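Side-chain contacts in MGS-MChE2 (Uncultured bacterium, PDB 5JD6), which probably hydrolyses ester bonds as an alpha/beta hydrolase-fold esterase: residues Ile96-Thr101 with Lys186-Met191; Val112-Ser117 with Ala232-His237; Glu209-Phe214 with Ala221-Ile226. All coordinates share one frame; numbering follows the deposited sequence.

Contact 1 (Ile96-Thr101 with Lys186-Met191); sequences IALLAT and KDLPKM
No aromatic ring belongs to either segment where Leu-98 and Thr-101 meet Leu-188 and Met-191, so the flat group that matters is a backbone one: the carbonyl of Leu-98, whose O has the Met-191 methyl CE 3.5 Å away. The setting is the alpha/beta hydrolase fold. Residues 96-101 belong to helix 92-103, which in this family follows the strand that leads into the probable nucleophile elbow, and residues 186-191 lie in the loop between helix 169-181 and strand 195-200. The contact is a good example of how one flexible methionine lets an irregular loop fit the side of a regular helix. Met-191 starts with CG beside its own backbone N (chi1 -72°) and runs on extended, then bends at the sulfur (chi3 50°), which brings CE round to the helix. CE therefore takes most of the contact, lying 3.8 Å from Leu-98 CD2, with the two side chains crossing at about a right angle. The same Leu-98 branch serves the second loop residue, since its CD2 meets Leu-188 CD2 at 3.8 Å. All four residues are buried. Phe-214 of helix 208-217 packs on both leucines, and Leu-218 touches Leu-188 and Met-191, while Leu-98 and Thr-101 reach strand 108-113 on Ile-113 and on Val-108 and Leu-111. A backbone bond from Met-191 N to Leu-188 O, 3.0 Å long, closes the turn that presents both loop side chains. Across the two segments the methionine methyl also meets a polar atom, Thr-101 OG1, which stands 3.2 Å from Met-191 CE.

Contact 2 (Val112-Ser117 with Ala232-His237); sequences VITGSS and AAMMEH
Ala-232 O is gripped by two backbone amides, Met-235 N at 3.0 Å and Glu-236 N at 2.8 Å, and so fixes the first turn of the short helix 233-236, from which Ala-233 CB and the end of Met-234 reach Thr-114. Ala-232 is the N-cap residue, and its own N bonds to Glu-236 OE1 at 2.9 Å, approaching that oxygen almost head-on, in line with its C-O bond, with an N-H...O angle of 152°. Because Glu-236 OE2 also takes the amide of Gly-230, the carboxylate holds the backbone on both sides of His-231. That residue is arranged with Ser-91 and Asp-203 as in a Ser-His-Asp triad and is probably the catalytic histidine, so the glutamate probably acts as a second-shell support for the histidine loop. Across the contact itself there is no hydrogen bond, and a single threonine offers a different branch to each partner. Its OG1 lies anti to the backbone N (chi1 167°) and stands 3.9 Å from Ala-233 CB; it is weakly bonded to Ile-198 O. The methyl CG2 points instead to Met-234, whose chain bends at chi3 (67°) and brings CE to 3.5 Å from Thr-114 CG2. Thr-114 stands where the chain of strand 108-113 turns a corner, and its carbonyl O accepts a bond from Asn-90 ND2. Asn-90 also touches Met-234. Around this buried junction, strand 85-91 supplies Leu-88 against Thr-114, and helix 238-252 covers both Thr-114 and Ala-233 with Phe-241.

Contact 3 (Glu209-Phe214 with Ala221-Ile226); sequences EVAEDF and ADLYWI
Segment 209-214 of helix 208-217 runs nearly antiparallel to strand 221-226 (159°) with their axes 9.1 Å apart, and Ala-211 sits closest to Leu-223 along the pair. Such packing is expected within a beta-alpha-beta unit, here strand 195-200, helix 208-217 and strand 221-226. The small residue of the helix is consistent with the close approach: Ala-211 CB meets Leu-223 CD1 at 4.1 Å. The other branch of the leucine, CD2, lies 3.9 Å from Glu-212 CG. Leu-223 turns CG opposite its own N (chi1 -179°), which projects the side chain toward the helix, beside Ala-211, and sets CG against the rim of one indole face of Trp-225. Glu-212 approaches the same ring from the edge, nearly in its plane, its CG 3.6 Å from Trp-225 CZ2. Beyond, the carboxylate stands almost upright to the indole, the planes 81° apart. With an alanine in place of Trp-225, the Glu-212 chain would probably lose its edge partner and Leu-223 the cover on one side. No hydrogen bond spans the contact: Glu-212 CG carries the apolar packing, while the carboxylate carbon and OE2 flank the indole edge beside CZ2 and CH2, on a residue that remains exposed.

In the fold
Following the chain, helix 92-103 supplies the first half of contact 1 and the end of strand 108-113 the first half of contact 2, before either has closed. Contact 1 closes at 186-191, ahead of strand 195-200; contact 2 closes only at 232-237, so the two spans cross. Contact 3 opens and closes wholly within the later part of contact 2's span, as a short local pairing at the sheet edge. Phe-214 of contact 3 also reaches contact 1 and touches Ser-116 of contact 2, while Ile-226 packs on Ala-233 and His-237. Together they tie helix 92-103, the segment following His-231 and the last beta-alpha-beta unit to one sheet.

Contact 1 (Ile96-Thr101 with Lys186-Met191)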
loop_
_atom_site.group_PDB
_atom_site.type_symbol
_atom_site.label_atom_id
_atom_site.label_comp_id
_atom_site.label_asym_id
_atom_site.label_seq_id
_atom_site.Cartn_x
_atom_site.Cartn_y
_atom_site.Cartn_z
ATOM N N ILE A 96 -5.658 -2.342 -1.395
ATOM C CA ILE A 96 -5.639 -2.113 -2.836
ATOM C C ILE A 96 -4.557 -2.963 -3.489
ATOM O O ILE A 96 -4.779 -3.578 -4.533
ATOM C CB ILE A 96 -5.383 -0.633 -3.188
ATOM C CG1 ILE A 96 -6.315 0.287 -2.400
ATOM C CG2 ILE A 96 -5.535 -0.409 -4.685
ATOM C CD1 ILE A 96 -7.776 0.050 -2.666
ATOM N N ALA A 97 -3.384 -2.985 -2.862
ATOM C CA ALA A 97 -2.252 -3.755 -3.358
ATOM C C ALA A 97 -2.568 -5.248 -3.373
ATOM O O ALA A 97 -2.278 -5.940 -4.348
ATOM C CB ALA A 97 -1.017 -3.483 -2.513
ATOM N N LEU A 98 -3.166 -5.731 -2.287
ATOM C CA LEU A 98 -3.574 -7.128 -2.184
ATOM C C LEU A 98 -4.535 -7.519 -3.300
ATOM O O LEU A 98 -4.333 -8.525 -3.979
ATOM C CB LEU A 98 -4.224 -7.396 -0.825
ATOM C CG LEU A 98 -3.282 -7.747 0.325
ATOM C CD1 LEU A 98 -3.885 -7.329 1.654
ATOM C CD2 LEU A 98 -2.972 -9.237 0.323
ATOM N N LEU A 99 -5.579 -6.718 -3.486
ATOM C CA LEU A 99 -6.578 -6.999 -4.508
ATOM C C LEU A 99 -5.955 -6.967 -5.898
ATOM O O LEU A 99 -6.300 -7.774 -6.759
ATOM C CB LEU A 99 -7.735 -6.002 -4.423
ATOM C CG LEU A 99 -8.902 -6.276 -5.376
ATOM C CD1 LEU A 99 -9.380 -7.714 -5.244
ATOM C CD2 LEU A 99 -10.044 -5.312 -5.118
ATOM N N ALA A 100 -5.028 -6.037 -6.105
ATOM C CA ALA A 100 -4.332 -5.921 -7.380
ATOM C C ALA A 100 -3.484 -7.159 -7.661
ATOM O O ALA A 100 -3.426 -7.636 -8.794
ATOM C CB ALA A 100 -3.469 -4.673 -7.399
ATOM N N THR A 101 -2.828 -7.674 -6.625
ATOM C CA THR A 101 -2.025 -8.886 -6.754
ATOM C C THR A 101 -2.911 -10.100 -7.027
ATOM O O THR A 101 -2.498 -11.048 -7.692
ATOM C CB THR A 101 -1.183 -9.148 -5.492
ATOM O OG1 THR A 101 -2.036 -9.158 -4.343
ATOM C CG2 THR A 101 -0.134 -8.066 -5.315
ATOM N N LYS A 186 -10.465 -15.368 2.023
ATOM C CA LYS A 186 -10.743 -16.495 1.141
ATOM C C LYS A 186 -9.791 -16.562 -0.053
ATOM O O LYS A 186 -9.540 -17.639 -0.594
ATOM C CB LYS A 186 -12.187 -16.425 0.644
ATOM C CG LYS A 186 -12.686 -15.006 0.430
ATOM C CD LYS A 186 -13.728 -14.941 -0.673
ATOM C CE LYS A 186 -13.121 -15.315 -2.016
ATOM N NZ LYS A 186 -14.062 -15.064 -3.143
ATOM N N ASP A 187 -9.265 -15.411 -0.461
ATOM C CA ASP A 187 -8.424 -15.334 -1.653
ATOM C C ASP A 187 -6.949 -15.571 -1.341
ATOM O O ASP A 187 -6.182 -16.001 -2.203
ATOM C CB ASP A 187 -8.594 -13.974 -2.335
ATOM C CG ASP A 187 -10.036 -13.678 -2.693
ATOM O OD1 ASP A 187 -10.504 -14.175 -3.739
ATOM O OD2 ASP A 187 -10.699 -12.946 -1.929
ATOM N N LEU A 188 -6.561 -15.285 -0.104
ATOM C CA LEU A 188 -5.171 -15.424 0.336
ATOM C C LEU A 188 -4.516 -16.816 0.200
ATOM O O LEU A 188 -3.361 -16.883 -0.218
ATOM C CB LEU A 188 -5.051 -14.973 1.796
ATOM C CG LEU A 188 -5.311 -13.497 2.096
ATOM C CD1 LEU A 188 -5.109 -13.214 3.574
ATOM C CD2 LEU A 188 -4.426 -12.600 1.244
ATOM N N PRO A 189 -5.225 -17.917 0.562
ATOM C CA PRO A 189 -4.596 -19.249 0.615
ATOM C C PRO A 189 -3.665 -19.623 -0.543
ATOM O O PRO A 189 -2.751 -20.415 -0.325
ATOM C CB PRO A 189 -5.802 -20.206 0.645
ATOM C CG PRO A 189 -7.027 -19.344 0.511
ATOM C CD PRO A 189 -6.624 -18.005 1.009
ATOM N N LYS A 190 -3.876 -19.082 -1.738
ATOM C CA LYS A 190 -2.884 -19.269 -2.789
ATOM C C LYS A 190 -2.794 -18.044 -3.704
ATOM O O LYS A 190 -3.079 -18.108 -4.901
ATOM C CB LYS A 190 -3.176 -20.541 -3.594
ATOM C CG LYS A 190 -2.100 -20.898 -4.625
ATOM C CD LYS A 190 -2.338 -22.267 -5.237
ATOM C CE LYS A 190 -1.350 -22.542 -6.355
ATOM N NZ LYS A 190 -1.658 -21.688 -7.537
ATOM N N MET A 191 -2.414 -16.919 -3.113
ATOM C CA MET A 191 -1.861 -15.809 -3.870
ATOM C C MET A 191 -0.349 -16.004 -3.837
ATOM O O MET A 191 0.331 -15.551 -2.916
ATOM C CB MET A 191 -2.284 -14.458 -3.286
ATOM C CG MET A 191 -3.752 -14.115 -3.533
ATOM S SD MET A 191 -4.396 -12.822 -2.448
ATOM C CE MET A 191 -3.138 -11.564 -2.631
#

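Contact 2 (Val112-Ser117 with Ala232-His237)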
loop_
_atom_site.group_PDB
_atom_site.type_symbol
_atom_site.label_atom_id
_atom_site.label_comp_id
_atom_site.label_asym_id
_atom_site.label_seq_id
_atom_site.Cartn_x
_atom_site.Cartn_y
_atom_site.Cartn_z
ATOM N N VAL A 112 4.657 -6.068 -0.611
ATOM C CA VAL A 112 5.055 -5.678 0.736
ATOM C C VAL A 112 3.879 -5.049 1.473
ATOM O O VAL A 112 3.273 -4.089 0.997
ATOM C CB VAL A 112 6.240 -4.698 0.722
ATOM C CG1 VAL A 112 6.772 -4.494 2.133
ATOM C CG2 VAL A 112 7.336 -5.206 -0.202
ATOM N N ILE A 113 3.562 -5.603 2.638
ATOM C CA ILE A 113 2.385 -5.194 3.392
ATOM C C ILE A 113 2.756 -4.761 4.802
ATOM O O ILE A 113 3.578 -5.398 5.465
ATOM C CB ILE A 113 1.353 -6.333 3.457
ATOM C CG1 ILE A 113 0.699 -6.521 2.093
ATOM C CG2 ILE A 113 0.284 -6.057 4.503
ATOM C CD1 ILE A 113 -0.125 -7.769 2.012
ATOM N N THR A 114 2.150 -3.668 5.250
ATOM C CA THR A 114 2.401 -3.157 6.587
ATOM C C THR A 114 1.229 -2.341 7.123
ATOM O O THR A 114 0.818 -1.353 6.515
ATOM C CB THR A 114 3.696 -2.311 6.620
ATOM O OG1 THR A 114 3.769 -1.580 7.852
ATOM C CG2 THR A 114 3.778 -1.369 5.432
ATOM N N GLY A 115 0.693 -2.775 8.262
ATOM C CA GLY A 115 -0.465 -2.146 8.871
ATOM C C GLY A 115 -1.596 -1.938 7.883
ATOM O O GLY A 115 -2.113 -0.831 7.751
ATOM N N SER A 116 -1.976 -2.995 7.176
ATOM C CA SER A 116 -2.971 -2.863 6.119
ATOM C C SER A 116 -4.287 -3.538 6.477
ATOM O O SER A 116 -4.320 -4.493 7.254
ATOM C CB SER A 116 -2.437 -3.441 4.807
ATOM O OG SER A 116 -2.645 -4.840 4.744
ATOM N N SER A 117 -5.370 -3.030 5.899
ATOM C CA SER A 117 -6.686 -3.626 6.074
ATOM C C SER A 117 -6.894 -4.747 5.063
ATOM O O SER A 117 -5.978 -5.097 4.317
ATOM C CB SER A 117 -7.779 -2.566 5.932
ATOM O OG SER A 117 -7.614 -1.828 4.734
ATOM N N ALA A 232 1.789 2.957 11.546
ATOM C CA ALA A 232 2.624 3.452 10.455
ATOM C C ALA A 232 4.105 3.209 10.724
ATOM O O ALA A 232 4.836 4.131 11.088
ATOM C CB ALA A 232 2.364 4.933 10.223
ATOM N N ALA A 233 4.541 1.966 10.538
ATOM C CA ALA A 233 5.935 1.586 10.761
ATOM C C ALA A 233 6.877 2.410 9.894
ATOM O O ALA A 233 7.970 2.782 10.320
ATOM C CB ALA A 233 6.128 0.104 10.492
ATOM N N MET A 234 6.432 2.682 8.672
ATOM C CA MET A 234 7.143 3.521 7.714
ATOM C C MET A 234 7.528 4.878 8.281
ATOM O O MET A 234 8.585 5.421 7.963
ATOM C CB MET A 234 6.266 3.740 6.492
ATOM C CG MET A 234 4.807 3.848 6.887
ATOM S SD MET A 234 3.714 3.754 5.483
ATOM C CE MET A 234 4.019 2.059 5.020
ATOM N N MET A 235 6.643 5.426 9.106
ATOM C CA MET A 235 6.780 6.789 9.598
ATOM C C MET A 235 7.305 6.820 11.028
ATOM O O MET A 235 8.077 7.705 11.393
ATOM C CB MET A 235 5.433 7.509 9.504
ATOM C CG MET A 235 5.416 8.917 10.068
ATOM S SD MET A 235 4.074 9.897 9.366
ATOM C CE MET A 235 2.769 8.673 9.274
ATOM N N GLU A 236 6.889 5.848 11.834
ATOM C CA GLU A 236 7.336 5.765 13.218
ATOM C C GLU A 236 8.774 5.259 13.297
ATOM O O GLU A 236 9.563 5.728 14.117
ATOM C CB GLU A 236 6.409 4.856 14.027
ATOM C CG GLU A 236 4.960 5.312 14.034
ATOM C CD GLU A 236 4.034 4.308 14.689
ATOM O OE1 GLU A 236 3.139 3.785 13.992
ATOM O OE2 GLU A 236 4.199 4.046 15.900
ATOM N N HIS A 237 9.106 4.301 12.438
ATOM C CA HIS A 237 10.463 3.768 12.382
ATOM C C HIS A 237 10.913 3.509 10.951
ATOM O O HIS A 237 10.971 2.360 10.518
ATOM C CB HIS A 237 10.568 2.478 13.195
ATOM C CG HIS A 237 10.378 2.675 14.666
ATOM N ND1 HIS A 237 9.133 2.742 15.252
ATOM C CD2 HIS A 237 11.276 2.832 15.666
ATOM C CE1 HIS A 237 9.272 2.925 16.554
ATOM N NE2 HIS A 237 10.563 2.984 16.830
#

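Contact 3 (Glu209-Phe214 with Ala221-Ile226)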
loop_
_atom_site.group_PDB
_atom_site.type_symbol
_atom_site.label_atom_id
_atom_site.label_comp_id
_atom_site.label_asym_id
_atom_site.label_seq_id
_atom_site.Cartn_x
_atom_site.Cartn_y
_atom_site.Cartn_z
ATOM N N GLU A 209 -2.634 -9.436 15.476
ATOM C CA GLU A 209 -3.337 -10.669 15.137
ATOM C C GLU A 209 -3.578 -10.751 13.634
ATOM O O GLU A 209 -3.455 -11.818 13.033
ATOM C CB GLU A 209 -4.670 -10.760 15.888
ATOM C CG GLU A 209 -4.549 -11.008 17.389
ATOM C CD GLU A 209 -4.255 -9.748 18.184
ATOM O OE1 GLU A 209 -3.863 -8.730 17.578
ATOM O OE2 GLU A 209 -4.424 -9.775 19.421
ATOM N N VAL A 210 -3.920 -9.613 13.037
ATOM C CA VAL A 210 -4.180 -9.532 11.605
ATOM C C VAL A 210 -2.937 -9.904 10.801
ATOM O O VAL A 210 -3.027 -10.580 9.775
ATOM C CB VAL A 210 -4.650 -8.120 11.203
ATOM C CG1 VAL A 210 -4.890 -8.037 9.703
ATOM C CG2 VAL A 210 -5.909 -7.743 11.971
ATOM N N ALA A 211 -1.777 -9.469 11.284
ATOM C CA ALA A 211 -0.508 -9.757 10.625
ATOM C C ALA A 211 -0.250 -11.256 10.546
ATOM O O ALA A 211 0.182 -11.768 9.512
ATOM C CB ALA A 211 0.633 -9.066 11.353
ATOM N N GLU A 212 -0.524 -11.959 11.640
ATOM C CA GLU A 212 -0.297 -13.397 11.698
ATOM C C GLU A 212 -1.354 -14.159 10.903
ATOM O O GLU A 212 -1.096 -15.258 10.415
ATOM C CB GLU A 212 -0.268 -13.876 13.151
ATOM C CG GLU A 212 0.901 -13.312 13.945
ATOM C CD GLU A 212 1.018 -13.913 15.331
ATOM O OE1 GLU A 212 0.368 -13.395 16.264
ATOM O OE2 GLU A 212 1.762 -14.904 15.488
ATOM N N ASP A 213 -2.540 -13.571 10.772
ATOM C CA ASP A 213 -3.569 -14.120 9.896
ATOM C C ASP A 213 -3.084 -14.096 8.450
ATOM O O ASP A 213 -3.271 -15.058 7.704
ATOM C CB ASP A 213 -4.878 -13.339 10.030
ATOM C CG ASP A 213 -5.637 -13.680 11.296
ATOM O OD1 ASP A 213 -5.517 -14.828 11.771
ATOM O OD2 ASP A 213 -6.357 -12.801 11.813
ATOM N N PHE A 214 -2.463 -12.984 8.066
ATOM C CA PHE A 214 -1.863 -12.842 6.743
ATOM C C PHE A 214 -0.781 -13.890 6.522
ATOM O O PHE A 214 -0.712 -14.511 5.463
ATOM C CB PHE A 214 -1.275 -11.440 6.568
ATOM C CG PHE A 214 -2.238 -10.442 5.995
ATOM C CD1 PHE A 214 -2.974 -10.742 4.861
ATOM C CD2 PHE A 214 -2.410 -9.204 6.590
ATOM C CE1 PHE A 214 -3.861 -9.827 4.330
ATOM C CE2 PHE A 214 -3.295 -8.284 6.064
ATOM C CZ PHE A 214 -4.022 -8.596 4.932
ATOM N N ALA A 221 4.918 -16.144 2.291
ATOM C CA ALA A 221 5.008 -14.861 2.977
ATOM C C ALA A 221 5.962 -14.908 4.169
ATOM O O ALA A 221 6.092 -15.935 4.834
ATOM C CB ALA A 221 3.628 -14.410 3.429
ATOM N N ASP A 222 6.627 -13.787 4.427
ATOM C CA ASP A 222 7.519 -13.667 5.575
ATOM C C ASP A 222 7.051 -12.544 6.494
ATOM O O ASP A 222 6.638 -11.482 6.028
ATOM C CB ASP A 222 8.958 -13.419 5.119
ATOM C CG ASP A 222 9.484 -14.524 4.225
ATOM O OD1 ASP A 222 9.827 -15.603 4.752
ATOM O OD2 ASP A 222 9.558 -14.312 2.995
ATOM N N LEU A 223 7.119 -12.783 7.799
ATOM C CA LEU A 223 6.603 -11.832 8.777
ATOM C C LEU A 223 7.705 -11.275 9.675
ATOM O O LEU A 223 8.454 -12.027 10.298
ATOM C CB LEU A 223 5.515 -12.496 9.625
ATOM C CG LEU A 223 4.823 -11.661 10.705
ATOM C CD1 LEU A 223 4.329 -10.339 10.143
ATOM C CD2 LEU A 223 3.668 -12.447 11.303
ATOM N N TYR A 224 7.796 -9.948 9.731
ATOM C CA TYR A 224 8.771 -9.272 10.581
ATOM C C TYR A 224 8.090 -8.196 11.421
ATOM O O TYR A 224 7.234 -7.465 10.927
ATOM C CB TYR A 224 9.889 -8.655 9.739
ATOM C CG TYR A 224 10.506 -9.610 8.743
ATOM C CD1 TYR A 224 11.457 -10.540 9.142
ATOM C CD2 TYR A 224 10.140 -9.579 7.404
ATOM C CE1 TYR A 224 12.024 -11.415 8.235
ATOM C CE2 TYR A 224 10.702 -10.451 6.490
ATOM C CZ TYR A 224 11.643 -11.366 6.912
ATOM O OH TYR A 224 12.207 -12.237 6.007
ATOM N N TRP A 225 8.473 -8.099 12.689
ATOM C CA TRP A 225 7.862 -7.129 13.593
ATOM C C TRP A 225 8.781 -5.957 13.924
ATOM O O TRP A 225 10.005 -6.072 13.874
ATOM C CB TRP A 225 7.425 -7.809 14.894
ATOM C CG TRP A 225 6.077 -8.461 14.822
ATOM C CD1 TRP A 225 4.862 -7.835 14.803
ATOM C CD2 TRP A 225 5.805 -9.866 14.780
ATOM N NE1 TRP A 225 3.851 -8.764 14.742
ATOM C CE2 TRP A 225 4.404 -10.018 14.728
ATOM C CE3 TRP A 225 6.609 -11.008 14.776
ATOM C CZ2 TRP A 225 3.791 -11.268 14.672
ATOM C CZ3 TRP A 225 6.000 -12.249 14.722
ATOM C CH2 TRP A 225 4.605 -12.369 14.672
ATOM N N ILE A 226 8.169 -4.827 14.262
ATOM C CA ILE A 226 8.890 -3.682 14.801
ATOM C C ILE A 226 8.298 -3.319 16.161
ATOM O O ILE A 226 7.110 -3.009 16.267
ATOM C CB ILE A 226 8.830 -2.464 13.860
ATOM C CG1 ILE A 226 9.416 -2.816 12.492
ATOM C CG2 ILE A 226 9.573 -1.284 14.466
ATOM C CD1 ILE A 226 9.340 -1.687 11.484
#